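Local coordinates for protein dipeptide Epimerase (Enterococcus faecalis V583, PDB 3JVA) that belongs to the mandelate racemase/muconate lactonizing enzyme family of the enolase superfamily and binds a magnesium ion in its barrel domain, at residues B[235-240]-B[258-264]; B[278-282]-B[311-315]. One frame throughout, in Å; residues are numbered along the deposited sequence.

Contact 1 (B[235-240]-B[258-264]); sequences TTIMAD and VDVINIK. With MG (magnesium ion), chain O.
Asp-240 and Lys-264 approach at about a right angle beside the magnesium ion: OD2 of Asp-240 is a metal ligand at 2.0 Å and also takes a weak, 3.2 Å salt-bridge bond from Lys-264 NZ. Water 1 links Asp-240 OD1 to the same ammonium, and Lys-264 NZ also donates a hydrogen bond to metal-bound water 2, so the lysine, its chain extended beyond CG, reaches the metal's first shell twice. Asp-189, Glu-215 and waters 2, 3 and 4 complete the metal's shell of six, while Lys-267 pairs with Asp-240 OD1. The amide of Asn-262 lies alongside the Asp-240 carboxylate, pointing the same way, with the two planes turned 68° apart; its ND2 makes a weak hydrogen bond to Glu-215. Behind these groups run neighbouring parallel strands of the enolase-type barrel, 236-239 and 260-263, joined through helix 246-255 as a beta-alpha-beta unit, and Asp-240 directly follows the first. Asn-262 N bonds Ala-239 O at 2.8 Å, and Ala-239 N bonds Val-260 O. On one face Met-238, with CG anti to its backbone N (chi1 172°), passes over Val-260 and brings SD to 3.6 Å from Asn-262 CB. On the other, the methyl of Ala-239 meets Val-258 CG1 at 3.8 Å. Just before strand 260-263, Asp-259 turns back on Ile-237: its OD2 accepts Ile-237 N at 2.8 Å through the anti lone pair, nearly straight at 170°, and Ile-237 O receives both Asp-259 N and Val-260 N. Lys-197 of the second subunit forms a salt bridge with that OD2.

Contact 2 (B[278-282]-B[311-315]); sequences NQICE and QKNIT
Asn-278 reaches from helix 271-284 to segment 311-315; a chi1 of -173° swings its amide away from the backbone N and across to Asn-313. Its OD1 accepts Asn-313 ND2 at 3.0 Å; the donor comes from above the carbonyl plane, 40° out of it, yet OD1 lies close to the plane of the Asn-313 amide. The two amide planes are 32° apart. Ile-314 CG1 lies over a face of the Asn-278 amide, 3.6 Å from Asn-278 OD1. On its other branch ND2 donates a hydrogen bond to water 5 at 3.1 Å and lies beside the side chain of Gln-311, whose CB is 3.6 Å away. Both segments belong to the barrel domain: the helix is one of the outer layer, and Gln-311 to Ile-314 form a type I turn between helix 298-310 and strand 314-317. Within that turn Ile-314 N bonds Gln-311 O at 3.2 Å. One helical turn after Asn-278, Cys-281 places CB 4.0 Å from Asn-313 ND2, a loose contact. Glu-282 comes next, and its extended chain slides past Asn-313 in the opposite direction, CB 3.6 Å from the amide carbon CG. Its carboxylate is only moderately turned from that amide, and OE2 is within hydrogen-bonding distance of water 5, which accepts Asn-313 N at 2.8 Å. Asn-313 ND2 finds its stronger acceptor outside the two segments, in Ile-286 O. Lys-312, whose side chain runs off from the helix, forms a salt bridge with Glu-86 of the third subunit.

Overall arrangement
The two contacts lie in the same enolase-type barrel domain, in series along the chain, with centres about 12 Å apart. Contact 1 joins two adjacent strands, and contact 2 ties an outer helix to the turn leading into strand 314-317; strand 287-290 stands between 260-263 and 314-317. They touch through Ile-261 CD1, 3.4 Å from Cys-281 SG, and Ile-263 CD1, 4.1 Å from Asn-278 N, so side chains of strand 260-263 pack beneath the helix. Magnesium sits at contact 1, whereas contact 2 lies between the helix layer and the start of strand 314-317 and holds no metal ligand. Each faces another copy of the protein: the second subunit at contact 1, the third at contact 2.

Contact 1 (B[235-240]-B[258-264])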
loop_
_atom_site.group_PDB
_atom_site.type_symbol
_atom_site.label_atom_id
_atom_site.label_comp_id
_atom_site.label_asym_id
_atom_site.label_seq_id
_atom_site.Cartn_x
_atom_site.Cartn_y
_atom_site.Cartn_z
ATOM N N THR B 235 27.134 -3.709 -4.169
ATOM C CA THR B 235 27.553 -3.539 -5.556
ATOM C C THR B 235 26.464 -2.910 -6.414
ATOM O O THR B 235 25.287 -3.257 -6.295
ATOM C CB THR B 235 27.960 -4.889 -6.184
ATOM O OG1 THR B 235 29.084 -5.428 -5.475
ATOM C CG2 THR B 235 28.341 -4.705 -7.643
ATOM N N THR B 236 26.870 -1.977 -7.271
ATOM C CA THR B 236 25.951 -1.299 -8.185
ATOM C C THR B 236 25.318 -2.328 -9.121
ATOM O O THR B 236 26.021 -3.105 -9.764
ATOM C CB THR B 236 26.702 -0.254 -9.034
ATOM O OG1 THR B 236 27.191 0.790 -8.181
ATOM C CG2 THR B 236 25.785 0.336 -10.107
ATOM N N ILE B 237 23.989 -2.328 -9.194
ATOM C CA ILE B 237 23.266 -3.260 -10.056
ATOM C C ILE B 237 22.666 -2.501 -11.234
ATOM O O ILE B 237 22.018 -1.470 -11.049
ATOM C CB ILE B 237 22.123 -3.961 -9.298
ATOM C CG1 ILE B 237 22.696 -4.774 -8.132
ATOM C CG2 ILE B 237 21.360 -4.876 -10.240
ATOM C CD1 ILE B 237 23.672 -5.851 -8.567
ATOM N N MET B 238 22.886 -3.020 -12.436
ATOM C CA MET B 238 22.391 -2.385 -13.651
ATOM C C MET B 238 21.434 -3.274 -14.426
ATOM O O MET B 238 21.664 -4.474 -14.587
ATOM C CB MET B 238 23.575 -2.001 -14.552
ATOM C CG MET B 238 23.198 -1.512 -15.945
ATOM S SD MET B 238 24.667 -0.948 -16.865
ATOM C CE MET B 238 25.641 -2.390 -16.868
ATOM N N ALA B 239 20.345 -2.681 -14.899
ATOM C CA ALA B 239 19.382 -3.429 -15.689
ATOM C C ALA B 239 19.782 -3.321 -17.159
ATOM O O ALA B 239 20.174 -2.255 -17.621
ATOM C CB ALA B 239 17.973 -2.857 -15.495
ATOM N N ASP B 240 19.713 -4.433 -17.878
ATOM C CA ASP B 240 20.011 -4.436 -19.305
ATOM C C ASP B 240 18.762 -4.983 -19.996
ATOM O O ASP B 240 17.896 -4.213 -20.407
ATOM C CB ASP B 240 21.223 -5.316 -19.635
ATOM C CG ASP B 240 21.588 -5.283 -21.125
ATOM O OD1 ASP B 240 20.785 -4.780 -21.936
ATOM O OD2 ASP B 240 22.677 -5.767 -21.493
ATOM N N VAL B 258 16.566 -0.886 -9.884
ATOM C CA VAL B 258 18.025 -0.918 -10.047
ATOM C C VAL B 258 18.757 0.391 -9.778
ATOM O O VAL B 258 18.142 1.435 -9.559
ATOM C CB VAL B 258 18.413 -1.360 -11.478
ATOM C CG1 VAL B 258 17.980 -2.796 -11.730
ATOM C CG2 VAL B 258 17.767 -0.421 -12.502
ATOM N N ASP B 259 20.086 0.323 -9.815
ATOM C CA ASP B 259 20.927 1.493 -9.593
ATOM C C ASP B 259 21.245 2.227 -10.892
ATOM O O ASP B 259 21.415 3.443 -10.894
ATOM C CB ASP B 259 22.248 1.085 -8.944
ATOM C CG ASP B 259 22.058 0.450 -7.591
ATOM O OD1 ASP B 259 21.430 1.094 -6.724
ATOM O OD2 ASP B 259 22.536 -0.688 -7.400
ATOM N N VAL B 260 21.331 1.473 -11.986
ATOM C CA VAL B 260 21.673 2.020 -13.294
ATOM C C VAL B 260 20.929 1.278 -14.396
ATOM O O VAL B 260 20.568 0.111 -14.241
ATOM C CB VAL B 260 23.197 1.880 -13.545
ATOM C CG1 VAL B 260 23.585 2.487 -14.896
ATOM C CG2 VAL B 260 23.964 2.541 -12.424
ATOM N N ILE B 261 20.698 1.952 -15.516
ATOM C CA ILE B 261 20.004 1.321 -16.633
ATOM C C ILE B 261 20.847 1.390 -17.898
ATOM O O ILE B 261 21.360 2.448 -18.256
ATOM C CB ILE B 261 18.621 1.979 -16.865
ATOM C CG1 ILE B 261 17.685 1.588 -15.715
ATOM C CG2 ILE B 261 18.044 1.553 -18.215
ATOM C CD1 ILE B 261 16.319 2.268 -15.752
ATOM N N ASN B 262 20.987 0.246 -18.563
ATOM C CA ASN B 262 21.781 0.153 -19.782
ATOM C C ASN B 262 20.905 0.266 -21.019
ATOM O O ASN B 262 20.008 -0.549 -21.247
ATOM C CB ASN B 262 22.552 -1.175 -19.795
ATOM C CG ASN B 262 23.649 -1.220 -20.850
ATOM O OD1 ASN B 262 24.154 -0.185 -21.293
ATOM N ND2 ASN B 262 24.042 -2.429 -21.238
ATOM N N ILE B 263 21.171 1.298 -21.807
ATOM C CA ILE B 263 20.444 1.549 -23.045
ATOM C C ILE B 263 21.181 0.919 -24.219
ATOM O O ILE B 263 22.410 0.912 -24.246
ATOM C CB ILE B 263 20.384 3.069 -23.359
ATOM C CG1 ILE B 263 19.655 3.822 -22.249
ATOM C CG2 ILE B 263 19.729 3.299 -24.722
ATOM C CD1 ILE B 263 19.779 5.343 -22.378
ATOM N N LYS B 264 20.434 0.373 -25.175
ATOM C CA LYS B 264 21.027 -0.144 -26.410
ATOM C C LYS B 264 20.080 0.313 -27.513
ATOM O O LYS B 264 18.880 0.057 -27.449
ATOM C CB LYS B 264 21.147 -1.665 -26.414
ATOM C CG LYS B 264 22.241 -2.177 -25.491
ATOM C CD LYS B 264 22.400 -3.687 -25.587
ATOM C CE LYS B 264 23.411 -4.182 -24.552
ATOM N NZ LYS B 264 23.566 -5.666 -24.596
HETATM MG MG MG O . 24.245 -6.846 -20.761
HETATM O O HOH W 1 20.900 -6.579 -24.076
HETATM O O HOH W 2 25.457 -6.106 -22.373
HETATM O O HOH W 3 23.829 -8.316 -22.132
HETATM O O HOH W 4 23.062 -7.895 -19.421
#

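Contact 2 (B[278-282]-B[311-315])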
loop_
_atom_site.group_PDB
_atom_site.type_symbol
_atom_site.label_atom_id
_atom_site.label_comp_id
_atom_site.label_asym_id
_atom_site.label_seq_id
_atom_site.Cartn_x
_atom_site.Cartn_y
_atom_site.Cartn_z
ATOM N N ASN B 278 16.785 7.933 -21.179
ATOM C CA ASN B 278 17.729 8.703 -20.388
ATOM C C ASN B 278 17.088 9.833 -19.578
ATOM O O ASN B 278 17.469 10.060 -18.432
ATOM C CB ASN B 278 18.835 9.275 -21.272
ATOM C CG ASN B 278 19.918 9.940 -20.461
ATOM O OD1 ASN B 278 20.493 9.323 -19.565
ATOM N ND2 ASN B 278 20.200 11.207 -20.757
ATOM N N GLN B 279 16.126 10.544 -20.166
ATOM C CA GLN B 279 15.463 11.637 -19.451
ATOM C C GLN B 279 14.635 11.101 -18.290
ATOM O O GLN B 279 14.556 11.727 -17.234
ATOM C CB GLN B 279 14.551 12.431 -20.389
ATOM C CG GLN B 279 15.272 13.097 -21.543
ATOM C CD GLN B 279 14.303 13.727 -22.527
ATOM O OE1 GLN B 279 13.197 13.216 -22.745
ATOM N NE2 GLN B 279 14.716 14.827 -23.138
ATOM N N ILE B 280 14.003 9.949 -18.490
ATOM C CA ILE B 280 13.210 9.339 -17.428
ATOM C C ILE B 280 14.140 8.943 -16.283
ATOM O O ILE B 280 13.853 9.213 -15.112
ATOM C CB ILE B 280 12.474 8.079 -17.934
ATOM C CG1 ILE B 280 11.332 8.491 -18.875
ATOM C CG2 ILE B 280 11.939 7.271 -16.747
ATOM C CD1 ILE B 280 10.755 7.342 -19.697
ATOM N N CYS B 281 15.258 8.308 -16.627
ATOM C CA CYS B 281 16.224 7.868 -15.621
ATOM C C CYS B 281 16.855 9.055 -14.899
ATOM O O CYS B 281 16.941 9.077 -13.668
ATOM C CB CYS B 281 17.318 7.020 -16.275
ATOM S SG CYS B 281 16.772 5.401 -16.859
ATOM N N GLU B 282 17.303 10.040 -15.672
ATOM C CA GLU B 282 17.927 11.226 -15.108
ATOM C C GLU B 282 16.989 11.895 -14.105
ATOM O O GLU B 282 17.406 12.296 -13.024
ATOM C CB GLU B 282 18.292 12.196 -16.237
ATOM C CG GLU B 282 18.976 13.475 -15.796
ATOM C CD GLU B 282 19.483 14.280 -16.981
ATOM O OE1 GLU B 282 18.715 14.464 -17.945
ATOM O OE2 GLU B 282 20.644 14.733 -16.944
ATOM N N GLN B 311 24.722 13.445 -24.004
ATOM C CA GLN B 311 23.911 13.427 -22.783
ATOM C C GLN B 311 24.693 13.228 -21.486
ATOM O O GLN B 311 25.366 12.222 -21.308
ATOM C CB GLN B 311 22.847 12.335 -22.907
ATOM C CG GLN B 311 21.800 12.599 -23.993
ATOM C CD GLN B 311 20.789 13.644 -23.576
ATOM O OE1 GLN B 311 20.795 14.776 -24.069
ATOM N NE2 GLN B 311 19.912 13.274 -22.652
ATOM N N LYS B 312 24.582 14.192 -20.577
ATOM C CA LYS B 312 25.278 14.125 -19.295
ATOM C C LYS B 312 24.965 12.869 -18.483
ATOM O O LYS B 312 25.862 12.269 -17.883
ATOM C CB LYS B 312 24.934 15.360 -18.461
ATOM C CG LYS B 312 25.414 15.299 -17.019
ATOM C CD LYS B 312 24.984 16.545 -16.253
ATOM C CE LYS B 312 25.329 16.432 -14.777
ATOM N NZ LYS B 312 26.786 16.228 -14.575
ATOM N N ASN B 313 23.695 12.468 -18.458
ATOM C CA ASN B 313 23.307 11.305 -17.668
ATOM C C ASN B 313 23.746 9.942 -18.204
ATOM O O ASN B 313 23.612 8.935 -17.505
ATOM C CB ASN B 313 21.795 11.308 -17.424
ATOM C CG ASN B 313 21.401 10.405 -16.278
ATOM O OD1 ASN B 313 21.846 10.594 -15.142
ATOM N ND2 ASN B 313 20.569 9.415 -16.564
ATOM N N ILE B 314 24.246 9.887 -19.436
ATOM C CA ILE B 314 24.750 8.618 -19.963
ATOM C C ILE B 314 26.212 8.722 -19.562
ATOM O O ILE B 314 27.041 9.266 -20.288
ATOM C CB ILE B 314 24.594 8.508 -21.499
ATOM C CG1 ILE B 314 23.103 8.559 -21.873
ATOM C CG2 ILE B 314 25.178 7.181 -21.991
ATOM C CD1 ILE B 314 22.833 8.413 -23.371
ATOM N N THR B 315 26.505 8.200 -18.377
ATOM C CA THR B 315 27.827 8.289 -17.779
ATOM C C THR B 315 28.802 7.157 -18.043
ATOM O O THR B 315 29.980 7.270 -17.705
ATOM C CB THR B 315 27.687 8.438 -16.272
ATOM O OG1 THR B 315 27.049 7.269 -15.749
ATOM C CG2 THR B 315 26.844 9.654 -15.943
HETATM O O HOH W 5 21.499 13.744 -19.560
#